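Putative sugar binding protein (Geobacillus stearothermophilus, PDB 6GT9) is a glucose-galactose binding protein that holds beta-D-galactopyranose in the cleft between its lobes and probably serves a three-component sensing system for galactan utilisation. Local coordinates at residues P37-N42 / S193-V198; T117-A122 / A165-L170; A142-A147 / V179-G184. All blocks are in the same frame, centred on the assembly; numbering follows the deposited sequence. Where two conformers were deposited one is given.

Interaction 1: P37-N42 / S193-V198; sequences PEELDN and SHITRV. With GAL (beta-D-galactopyranose), chain E; SO4 (sulfate ion), chain F.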
loop_
_atom_site.group_PDB
_atom_site.type_symbol
_atom_site.label_atom_id
_atom_site.label_comp_id
_atom_site.label_asym_id
_atom_site.label_seq_id
_atom_site.Cartn_x
_atom_site.Cartn_y
_atom_site.Cartn_z
ATOM N N PRO A 37 -6.072 0.614 9.922
ATOM C CA PRO A 37 -5.695 0.116 8.598
ATOM C C PRO A 37 -6.689 0.575 7.537
ATOM O O PRO A 37 -7.782 1.052 7.831
ATOM C CB PRO A 37 -5.761 -1.399 8.775
ATOM C CG PRO A 37 -6.961 -1.558 9.682
ATOM C CD PRO A 37 -6.836 -0.398 10.681
ATOM N N GLU A 38 -6.282 0.418 6.274
ATOM C CA GLU A 38 -7.188 0.712 5.173
ATOM C C GLU A 38 -8.407 -0.204 5.222
ATOM O O GLU A 38 -9.524 0.222 4.922
ATOM C CB GLU A 38 -6.450 0.561 3.837
ATOM C CG GLU A 38 -7.222 0.970 2.592
ATOM C CD GLU A 38 -6.306 1.017 1.361
ATOM O OE1 GLU A 38 -5.100 0.731 1.523
ATOM O OE2 GLU A 38 -6.781 1.334 0.246
ATOM N N GLU A 39 -8.205 -1.458 5.626
ATOM C CA GLU A 39 -9.254 -2.469 5.677
ATOM C C GLU A 39 -8.821 -3.519 6.685
ATOM O O GLU A 39 -7.691 -4.020 6.613
ATOM C CB GLU A 39 -9.492 -3.097 4.299
ATOM C CG GLU A 39 -10.756 -3.976 4.212
ATOM C CD GLU A 39 -11.009 -4.476 2.796
ATOM O OE1 GLU A 39 -10.612 -5.620 2.476
ATOM O OE2 GLU A 39 -11.558 -3.696 1.987
ATOM N N LEU A 40 -9.722 -3.839 7.620
ATOM C CA LEU A 40 -9.356 -4.557 8.838
ATOM C C LEU A 40 -8.661 -5.881 8.535
ATOM O O LEU A 40 -7.554 -6.140 9.018
ATOM C CB LEU A 40 -10.604 -4.796 9.695
ATOM C CG LEU A 40 -10.392 -5.137 11.170
ATOM C CD1 LEU A 40 -9.991 -3.907 11.940
ATOM C CD2 LEU A 40 -11.656 -5.760 11.782
ATOM N N ASP A 41 -9.307 -6.749 7.760
ATOM C CA ASP A 41 -8.763 -8.077 7.514
ATOM C C ASP A 41 -8.026 -8.184 6.175
ATOM O O ASP A 41 -7.856 -9.293 5.655
ATOM C CB ASP A 41 -9.871 -9.127 7.603
ATOM C CG ASP A 41 -9.327 -10.535 7.845
ATOM O OD1 ASP A 41 -8.373 -10.679 8.652
ATOM O OD2 ASP A 41 -9.852 -11.497 7.225
ATOM N N ASN A 42 -7.587 -7.066 5.606
ATOM C CA ASN A 42 -6.702 -7.134 4.441
ATOM C C ASN A 42 -5.373 -7.768 4.838
ATOM O O ASN A 42 -4.780 -7.388 5.848
ATOM C CB ASN A 42 -6.469 -5.739 3.866
ATOM C CG ASN A 42 -5.391 -5.729 2.778
ATOM O OD1 ASN A 42 -4.221 -5.493 3.054
ATOM N ND2 ASN A 42 -5.788 -5.993 1.549
ATOM N N SER A 193 -9.534 -2.036 -8.403
ATOM C CA SER A 193 -9.826 -3.336 -7.813
ATOM C C SER A 193 -10.502 -3.246 -6.448
ATOM O O SER A 193 -10.970 -4.270 -5.945
ATOM C CB SER A 193 -8.534 -4.145 -7.666
ATOM O OG SER A 193 -7.702 -3.554 -6.665
ATOM N N HIS A 194 -10.532 -2.067 -5.828
ATOM C CA HIS A 194 -11.019 -1.914 -4.448
ATOM C C HIS A 194 -10.356 -2.927 -3.514
ATOM O O HIS A 194 -10.980 -3.473 -2.599
ATOM C CB HIS A 194 -12.543 -1.987 -4.414
ATOM C CG HIS A 194 -13.177 -0.914 -5.237
ATOM N ND1 HIS A 194 -13.724 -1.151 -6.482
ATOM C CD2 HIS A 194 -13.244 0.426 -5.046
ATOM C CE1 HIS A 194 -14.150 -0.011 -6.996
ATOM N NE2 HIS A 194 -13.872 0.960 -6.145
ATOM N N ILE A 195 -9.053 -3.133 -3.745
ATOM C CA ILE A 195 -8.128 -3.996 -3.009
ATOM C C ILE A 195 -8.692 -5.366 -2.640
ATOM O O ILE A 195 -8.354 -5.921 -1.590
ATOM C CB ILE A 195 -7.573 -3.279 -1.757
ATOM C CG1 ILE A 195 -8.641 -2.992 -0.705
ATOM C CG2 ILE A 195 -6.856 -1.985 -2.144
ATOM C CD1 ILE A 195 -8.014 -2.536 0.600
ATOM N N THR A 196 -9.492 -5.966 -3.522
ATOM C CA THR A 196 -9.889 -7.351 -3.328
ATOM C C THR A 196 -9.356 -8.193 -4.476
ATOM O O THR A 196 -9.159 -7.694 -5.584
ATOM C CB THR A 196 -11.416 -7.518 -3.229
ATOM O OG1 THR A 196 -12.010 -7.396 -4.522
ATOM C CG2 THR A 196 -12.020 -6.458 -2.280
ATOM N N ARG A 197 -9.109 -9.476 -4.195
ATOM C CA ARG A 197 -8.684 -10.385 -5.261
ATOM C C ARG A 197 -9.755 -10.493 -6.333
ATOM O O ARG A 197 -9.445 -10.581 -7.529
ATOM C CB ARG A 197 -8.392 -11.778 -4.704
ATOM C CG ARG A 197 -7.192 -11.880 -3.822
ATOM C CD ARG A 197 -7.085 -13.290 -3.299
ATOM N NE ARG A 197 -6.160 -13.382 -2.177
ATOM C CZ ARG A 197 -6.433 -12.952 -0.942
ATOM N NH1 ARG A 197 -7.600 -12.380 -0.668
ATOM N NH2 ARG A 197 -5.531 -13.089 0.017
ATOM N N VAL A 198 -11.023 -10.477 -5.923
ATOM C CA VAL A 198 -12.091 -10.820 -6.854
ATOM C C VAL A 198 -12.350 -9.687 -7.834
ATOM O O VAL A 198 -12.585 -9.929 -9.026
ATOM C CB VAL A 198 -13.362 -11.228 -6.088
ATOM C CG1 VAL A 198 -14.569 -11.236 -7.015
ATOM C CG2 VAL A 198 -13.159 -12.612 -5.499
HETATM C C1 GAL E . -0.565 -2.458 -0.441
HETATM C C2 GAL E . -0.771 -1.086 0.170
HETATM C C3 GAL E . -1.764 -1.133 1.345
HETATM C C4 GAL E . -3.079 -1.745 0.892
HETATM C C5 GAL E . -2.838 -3.080 0.206
HETATM C C6 GAL E . -4.106 -3.652 -0.432
HETATM O O1 GAL E . 0.331 -2.365 -1.531
HETATM O O2 GAL E . 0.467 -0.552 0.662
HETATM O O3 GAL E . -2.065 0.163 1.761
HETATM O O4 GAL E . -3.754 -0.862 -0.010
HETATM O O5 GAL E . -1.829 -2.995 -0.880
HETATM O O6 GAL E . -3.949 -5.024 -0.722
HETATM S S SO4 F . -10.946 -11.222 -1.855
HETATM O O1 SO4 F . -11.868 -10.997 -0.733
HETATM O O2 SO4 F . -9.739 -10.393 -1.691
HETATM O O3 SO4 F . -11.616 -10.876 -3.108
HETATM O O4 SO4 F . -10.497 -12.610 -1.902
HETATM O O HOH W 1 -12.543 -3.444 -0.356
HETATM O O HOH W 2 -8.682 -6.584 0.955
#

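Interaction 2: T117-A122 / A165-L170; sequences TIDTDA and AAHQQL. With GAL (beta-D-galactopyranose), chain E.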
loop_
_atom_site.group_PDB
_atom_site.type_symbol
_atom_site.label_atom_id
_atom_site.label_comp_id
_atom_site.label_asym_id
_atom_site.label_seq_id
_atom_site.Cartn_x
_atom_site.Cartn_y
_atom_site.Cartn_z
ATOM N N THR A 117 1.642 9.143 10.278
ATOM C CA THR A 117 1.121 8.478 9.100
ATOM C C THR A 117 1.964 7.251 8.789
ATOM O O THR A 117 3.166 7.209 9.065
ATOM C CB THR A 117 1.081 9.427 7.900
ATOM O OG1 THR A 117 2.353 10.077 7.744
ATOM C CG2 THR A 117 0.019 10.480 8.135
ATOM N N ILE A 118 1.312 6.244 8.214
ATOM C CA ILE A 118 1.927 4.956 7.914
ATOM C C ILE A 118 1.462 4.525 6.528
ATOM O O ILE A 118 0.302 4.751 6.160
ATOM C CB ILE A 118 1.572 3.904 8.993
ATOM C CG1 ILE A 118 2.271 2.567 8.733
ATOM C CG2 ILE A 118 0.037 3.705 9.121
ATOM C CD1 ILE A 118 2.201 1.647 9.919
ATOM N N ASP A 119 2.388 3.959 5.739
ATOM C CA ASP A 119 2.083 3.310 4.457
ATOM C C ASP A 119 1.721 4.308 3.361
ATOM O O ASP A 119 2.122 4.141 2.208
ATOM C CB ASP A 119 0.955 2.264 4.645
ATOM C CG ASP A 119 0.464 1.662 3.326
ATOM O OD1 ASP A 119 -0.482 2.227 2.730
ATOM O OD2 ASP A 119 1.009 0.614 2.895
ATOM N N THR A 120 0.962 5.340 3.698
ATOM C CA THR A 120 0.564 6.397 2.773
ATOM C C THR A 120 0.690 7.719 3.519
ATOM O O THR A 120 0.114 7.865 4.603
ATOM C CB THR A 120 -0.894 6.204 2.299
ATOM O OG1 THR A 120 -1.073 4.882 1.765
ATOM C CG2 THR A 120 -1.291 7.262 1.267
ATOM N N ASP A 121 1.416 8.683 2.957
ATOM C CA ASP A 121 1.651 9.931 3.676
ATOM C C ASP A 121 0.630 11.014 3.321
ATOM O O ASP A 121 0.058 11.024 2.228
ATOM C CB ASP A 121 3.066 10.463 3.400
ATOM C CG ASP A 121 3.512 11.491 4.432
ATOM O OD1 ASP A 121 2.847 11.605 5.493
ATOM O OD2 ASP A 121 4.540 12.176 4.213
ATOM N N ALA A 122 0.424 11.946 4.263
ATOM C CA ALA A 122 -0.262 13.216 4.009
ATOM C C ALA A 122 0.715 14.360 4.276
ATOM O O ALA A 122 0.598 15.077 5.284
ATOM C CB ALA A 122 -1.523 13.362 4.862
ATOM N N ALA A 165 -7.071 7.095 -3.669
ATOM C CA ALA A 165 -6.073 6.908 -2.618
ATOM C C ALA A 165 -4.706 7.416 -3.055
ATOM O O ALA A 165 -4.227 7.124 -4.157
ATOM C CB ALA A 165 -5.964 5.440 -2.220
ATOM N N ALA A 166 -4.060 8.144 -2.146
ATOM C CA ALA A 166 -2.850 8.876 -2.479
ATOM C C ALA A 166 -1.705 7.945 -2.859
ATOM O O ALA A 166 -0.955 8.242 -3.791
ATOM C CB ALA A 166 -2.459 9.780 -1.303
ATOM N N HIS A 167 -1.534 6.821 -2.150
ATOM C CA HIS A 167 -0.410 5.938 -2.474
ATOM C C HIS A 167 -0.619 5.248 -3.814
ATOM O O HIS A 167 0.342 5.022 -4.560
ATOM C CB HIS A 167 -0.168 4.902 -1.368
ATOM C CG HIS A 167 -1.330 4.003 -1.060
ATOM N ND1 HIS A 167 -2.648 4.396 -1.171
ATOM C CD2 HIS A 167 -1.359 2.752 -0.538
ATOM C CE1 HIS A 167 -3.439 3.415 -0.767
ATOM N NE2 HIS A 167 -2.682 2.407 -0.374
ATOM N N GLN A 168 -1.869 4.925 -4.136
ATOM C CA GLN A 168 -2.185 4.360 -5.444
ATOM C C GLN A 168 -1.921 5.368 -6.548
ATOM O O GLN A 168 -1.322 5.031 -7.578
ATOM C CB GLN A 168 -3.645 3.897 -5.467
ATOM C CG GLN A 168 -3.938 2.830 -4.427
ATOM C CD GLN A 168 -3.057 1.610 -4.613
ATOM O OE1 GLN A 168 -3.279 0.810 -5.520
ATOM N NE2 GLN A 168 -2.033 1.475 -3.768
ATOM N N GLN A 169 -2.363 6.613 -6.355
ATOM C CA GLN A 169 -2.101 7.646 -7.357
ATOM C C GLN A 169 -0.609 7.810 -7.591
ATOM O O GLN A 169 -0.157 7.926 -8.741
ATOM C CB GLN A 169 -2.719 8.973 -6.918
ATOM C CG GLN A 169 -4.236 9.054 -7.049
ATOM C CD GLN A 169 -4.803 10.290 -6.360
ATOM O OE1 GLN A 169 -4.066 11.070 -5.757
ATOM N NE2 GLN A 169 -6.112 10.464 -6.437
ATOM N N LEU A 170 0.179 7.800 -6.514
ATOM C CA LEU A 170 1.611 8.030 -6.664
ATOM C C LEU A 170 2.300 6.864 -7.372
ATOM O O LEU A 170 3.213 7.082 -8.176
ATOM C CB LEU A 170 2.245 8.301 -5.295
ATOM C CG LEU A 170 1.951 9.662 -4.652
ATOM C CD1 LEU A 170 2.507 9.704 -3.223
ATOM C CD2 LEU A 170 2.560 10.796 -5.462
HETATM C C1 GAL E . -0.565 -2.458 -0.441
HETATM C C2 GAL E . -0.771 -1.086 0.170
HETATM C C3 GAL E . -1.764 -1.133 1.345
HETATM C C4 GAL E . -3.079 -1.745 0.892
HETATM C C5 GAL E . -2.838 -3.080 0.206
HETATM C C6 GAL E . -4.106 -3.652 -0.432
HETATM O O1 GAL E . 0.331 -2.365 -1.531
HETATM O O2 GAL E . 0.467 -0.552 0.662
HETATM O O3 GAL E . -2.065 0.163 1.761
HETATM O O4 GAL E . -3.754 -0.862 -0.010
HETATM O O5 GAL E . -1.829 -2.995 -0.880
HETATM O O6 GAL E . -3.949 -5.024 -0.722
#

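Interaction 3: A142-A147 / V179-G184; sequences AGRALA and VRQEKG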
loop_
_atom_site.group_PDB
_atom_site.type_symbol
_atom_site.label_atom_id
_atom_site.label_comp_id
_atom_site.label_asym_id
_atom_site.label_seq_id
_atom_site.Cartn_x
_atom_site.Cartn_y
_atom_site.Cartn_z
ATOM N N ALA A 142 8.894 0.269 -10.553
ATOM C CA ALA A 142 8.089 -0.695 -11.297
ATOM C C ALA A 142 8.073 -0.353 -12.779
ATOM O O ALA A 142 8.133 -1.250 -13.632
ATOM C CB ALA A 142 6.661 -0.743 -10.737
ATOM N N GLY A 143 8.024 0.942 -13.106
ATOM C CA GLY A 143 8.054 1.344 -14.505
ATOM C C GLY A 143 9.386 1.039 -15.171
ATOM O O GLY A 143 9.427 0.521 -16.291
ATOM N N ARG A 144 10.495 1.380 -14.500
ATOM C CA ARG A 144 11.812 0.989 -14.998
ATOM C C ARG A 144 11.885 -0.513 -15.227
ATOM O O ARG A 144 12.389 -0.975 -16.259
ATOM C CB ARG A 144 12.892 1.422 -14.010
ATOM C CG ARG A 144 13.218 2.911 -14.034
ATOM C CD ARG A 144 14.104 3.253 -15.227
ATOM N NE ARG A 144 14.612 4.625 -15.145
ATOM C CZ ARG A 144 14.094 5.640 -15.829
ATOM N NH1 ARG A 144 13.073 5.423 -16.652
ATOM N NH2 ARG A 144 14.600 6.858 -15.706
ATOM N N ALA A 145 11.365 -1.290 -14.277
ATOM C CA ALA A 145 11.462 -2.743 -14.360
ATOM C C ALA A 145 10.705 -3.280 -15.567
ATOM O O ALA A 145 11.218 -4.129 -16.309
ATOM C CB ALA A 145 10.930 -3.374 -13.071
ATOM N N LEU A 146 9.465 -2.818 -15.768
ATOM C CA LEU A 146 8.689 -3.296 -16.907
ATOM C C LEU A 146 9.369 -2.926 -18.224
ATOM O O LEU A 146 9.388 -3.726 -19.171
ATOM C CB LEU A 146 7.267 -2.730 -16.844
ATOM C CG LEU A 146 6.277 -3.122 -17.951
ATOM C CD1 LEU A 146 4.846 -3.233 -17.388
ATOM C CD2 LEU A 146 6.307 -2.153 -19.125
ATOM N N ALA A 147 9.939 -1.718 -18.298
ATOM C CA ALA A 147 10.624 -1.286 -19.515
ATOM C C ALA A 147 11.861 -2.132 -19.784
ATOM O O ALA A 147 12.152 -2.463 -20.940
ATOM C CB ALA A 147 10.996 0.197 -19.416
ATOM N N VAL A 179 8.033 5.068 -17.724
ATOM C CA VAL A 179 7.904 4.491 -19.064
ATOM C C VAL A 179 7.619 5.538 -20.130
ATOM O O VAL A 179 7.446 5.178 -21.306
ATOM C CB VAL A 179 6.805 3.407 -19.105
ATOM C CG1 VAL A 179 7.080 2.319 -18.072
ATOM C CG2 VAL A 179 5.414 4.025 -18.906
ATOM N N ARG A 180 7.591 6.825 -19.766
ATOM C CA ARG A 180 7.169 7.850 -20.718
ATOM C C ARG A 180 8.171 8.028 -21.852
ATOM O O ARG A 180 7.777 8.390 -22.965
ATOM C CB ARG A 180 6.939 9.186 -20.007
ATOM C CG ARG A 180 6.439 10.301 -20.924
ATOM C CD ARG A 180 5.808 11.457 -20.154
ATOM N NE ARG A 180 4.617 11.062 -19.398
ATOM C CZ ARG A 180 4.511 11.167 -18.077
ATOM N NH1 ARG A 180 5.518 11.658 -17.375
ATOM N NH2 ARG A 180 3.400 10.791 -17.455
ATOM N N GLN A 181 9.450 7.782 -21.601
ATOM C CA GLN A 181 10.444 7.882 -22.661
ATOM C C GLN A 181 10.542 6.610 -23.503
ATOM O O GLN A 181 11.434 6.525 -24.349
ATOM C CB GLN A 181 11.818 8.234 -22.071
ATOM C CG GLN A 181 12.541 7.081 -21.386
ATOM C CD GLN A 181 11.907 6.666 -20.064
ATOM O OE1 GLN A 181 11.132 7.424 -19.455
ATOM N NE2 GLN A 181 12.229 5.451 -19.613
ATOM N N GLU A 182 9.660 5.627 -23.298
ATOM C CA GLU A 182 9.630 4.414 -24.119
ATOM C C GLU A 182 8.443 4.522 -25.073
ATOM O O GLU A 182 7.292 4.307 -24.680
ATOM C CB GLU A 182 9.552 3.154 -23.258
ATOM C CG GLU A 182 10.765 2.912 -22.358
ATOM C CD GLU A 182 11.893 2.183 -23.077
ATOM O OE1 GLU A 182 12.811 1.658 -22.406
ATOM O OE2 GLU A 182 11.857 2.132 -24.321
ATOM N N LYS A 183 8.736 4.848 -26.343
ATOM C CA LYS A 183 7.682 5.029 -27.340
ATOM C C LYS A 183 6.862 3.764 -27.536
ATOM O O LYS A 183 5.680 3.842 -27.890
ATOM C CB LYS A 183 8.288 5.454 -28.683
ATOM C CG LYS A 183 8.580 6.941 -28.846
ATOM C CD LYS A 183 9.346 7.225 -30.163
ATOM C CE LYS A 183 8.505 6.972 -31.426
ATOM N NZ LYS A 183 8.475 5.546 -31.900
ATOM N N GLY A 184 7.472 2.593 -27.344
ATOM C CA GLY A 184 6.823 1.320 -27.572
ATOM C C GLY A 184 6.021 0.773 -26.412
ATOM O O GLY A 184 5.501 -0.345 -26.490
#

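Interaction 1: P37-N42 / S193-V198
E38 carries CG anti to its backbone nitrogen (chi1 -174°) and runs on extended, while I195 sets CG1 between its own N and carbonyl carbon (chi1 66°); the two side chains thus approach from opposite directions, and I195 CD1 comes to rest 4.0 Å from E38 CD. E39, also extended, slides past the isoleucine, with OE2 4.0 Å from I195 CD1. The N42 amide nitrogen lies farther off, 4.2 Å from I195 CD1, and I195 buries more surface here than any other residue of either segment. No direct hydrogen bond joins the segments; two waters do the polar bridging. One donates to E39 OE2 and H194 O; the other donates to E39 OE1 and I195 O and accepts from N42 ND2. E39 OE2 is further held by the backbone N of A71.

Galactose lies against the same group of side chains. Its O4 donates to E38 OE1 at 2.6 Å, a carboxylate oxygen that also receives Q94 NE2. N42 ND2 reaches the sugar O6 at 3.1 Å with an N-H...O angle of 152°, and I195 CG2 packs 3.6 Å from galactose C6. With an alanine here instead of E38, galactose O4 would probably lose its carboxylate acceptor and a gap would open beside I195 CD1. N42 OD1 meanwhile caps the start of helix 43-59, which fixes how its amide is turned.

Farther from the sugar, a sulfate, probably from the crystallisation liquor, sits at the first turn of helix 197-210, where R197 N donates to its O2 at 2.7 Å. The R197 guanidinium is salt-bridged to D43 and E251. A loop following a strand of one lobe thus meets a loop of the other over the sugar, as in the closed, ligand-bound cleft of periplasmic binding proteins.

Interaction 2: T117-A122 / A165-L170
D119 and T120 meet H167 across the sugar cleft of a periplasmic binding protein fold, where the end of strand 115-118 in one lobe faces the first turn of helix 166-179 in the other. The packing is tight at the histidine. T120 OG1 lies over one face of the ring, offset toward its rim and 3.0 Å from H167 CG, and the Q168 amide nitrogen sits over the centre of the opposite face; the ring is therefore sandwiched and its rotation restricted. H167 CG stands between the backbone N and carbonyl carbon (chi1 59°), and this aims NE2 at galactose O3, to which it donates at 3.2 Å. The D119 carboxylate, turned 76° from the ring, brings OD1 to 3.4 Å from H167 CD2 while its OD2 takes the proton of galactose O2 at 2.6 Å. Away from the sugar the contact thins to the T120 methyl, CG2, which lies over H167 N and CB and touches A166 CB at 3.8 Å. Beyond it Q169 and L170 are exposed, and D121 turns away to a salt bridge with R127. T120 OG1 donates to D119 OD1 at 2.9 Å, meeting it on the anti side, 33° out of the carboxylate plane.

Interaction 3: A142-A147 / V179-G184
Residues 142-147 of helix 135-149 lie beside a type I turn running from V179 to E182, and the backbones come nearest at G143 and V179, whose CA atoms are 5.5 Å apart. The turn is closed by E182 N donating to V179 O at 3.0 Å.

This close approach is probably helped by G143 having no side chain, since a CB there would point at V179 CG1, which rests on the bare helix backbone, 3.5 Å from G143 O and 3.8 Å from G143 CA. V179 directs CG1 anti to its carbonyl carbon (chi1 -56°), which lays that branch against the helix. G143 O is no stranded acceptor, because it takes the helical bond from A147 N. One helical turn on, A147 CB packs against the bent side chain of E182, 3.8 Å from E182 OE1 and 4.0 Å from E182 CG.

The outer border is polar but weakly knit. R144 bends at CG so that NH1 comes to 3.1 Å from Q181 NE2; both atoms are donors, and no hydrogen bond joins them. The Q181 NE2 group is instead engaged by A178 O, and its amide stands nearly perpendicular to the guanidinium, 87° between planes. E182 OE1 is 6.9 Å from R144 NH1, too far for a salt bridge, though the opposite charges may attract weakly.

Underneath, L146, A147 and V179 all touch I185, while L146 also reaches Y242 and I244 of strand 242-246, farther across the same sheet. The contact lies away from the sugar site and joins the turn to helix 135-149: the turn leads from helix 166-179 into strand 185-192, closing a beta-alpha-beta crossover that starts from strand 154-160, and the helix packs beside it on the sheet of this alpha/beta lobe.

Interactions 1 and 2 both bridge the two lobes and touch the galactose, their centres about 15 Å apart; interaction 1 approaches it with loops and interaction 2 with a strand end and a helix start. Interaction 3 lies within the lobe built on strands 154-160 and 185-192, its centre about 23 Å from that of interaction 2 and 28 Å from that of interaction 1. Helix 166-179 connects interactions 2 and 3: its first turn carries H167 to the sugar, and its far end runs into the turn of interaction 3. Along the chain interactions 2 and 3 alternate, both nested inside the loop closed by interaction 1. The sugar site is thus assembled from distant segments of both lobes.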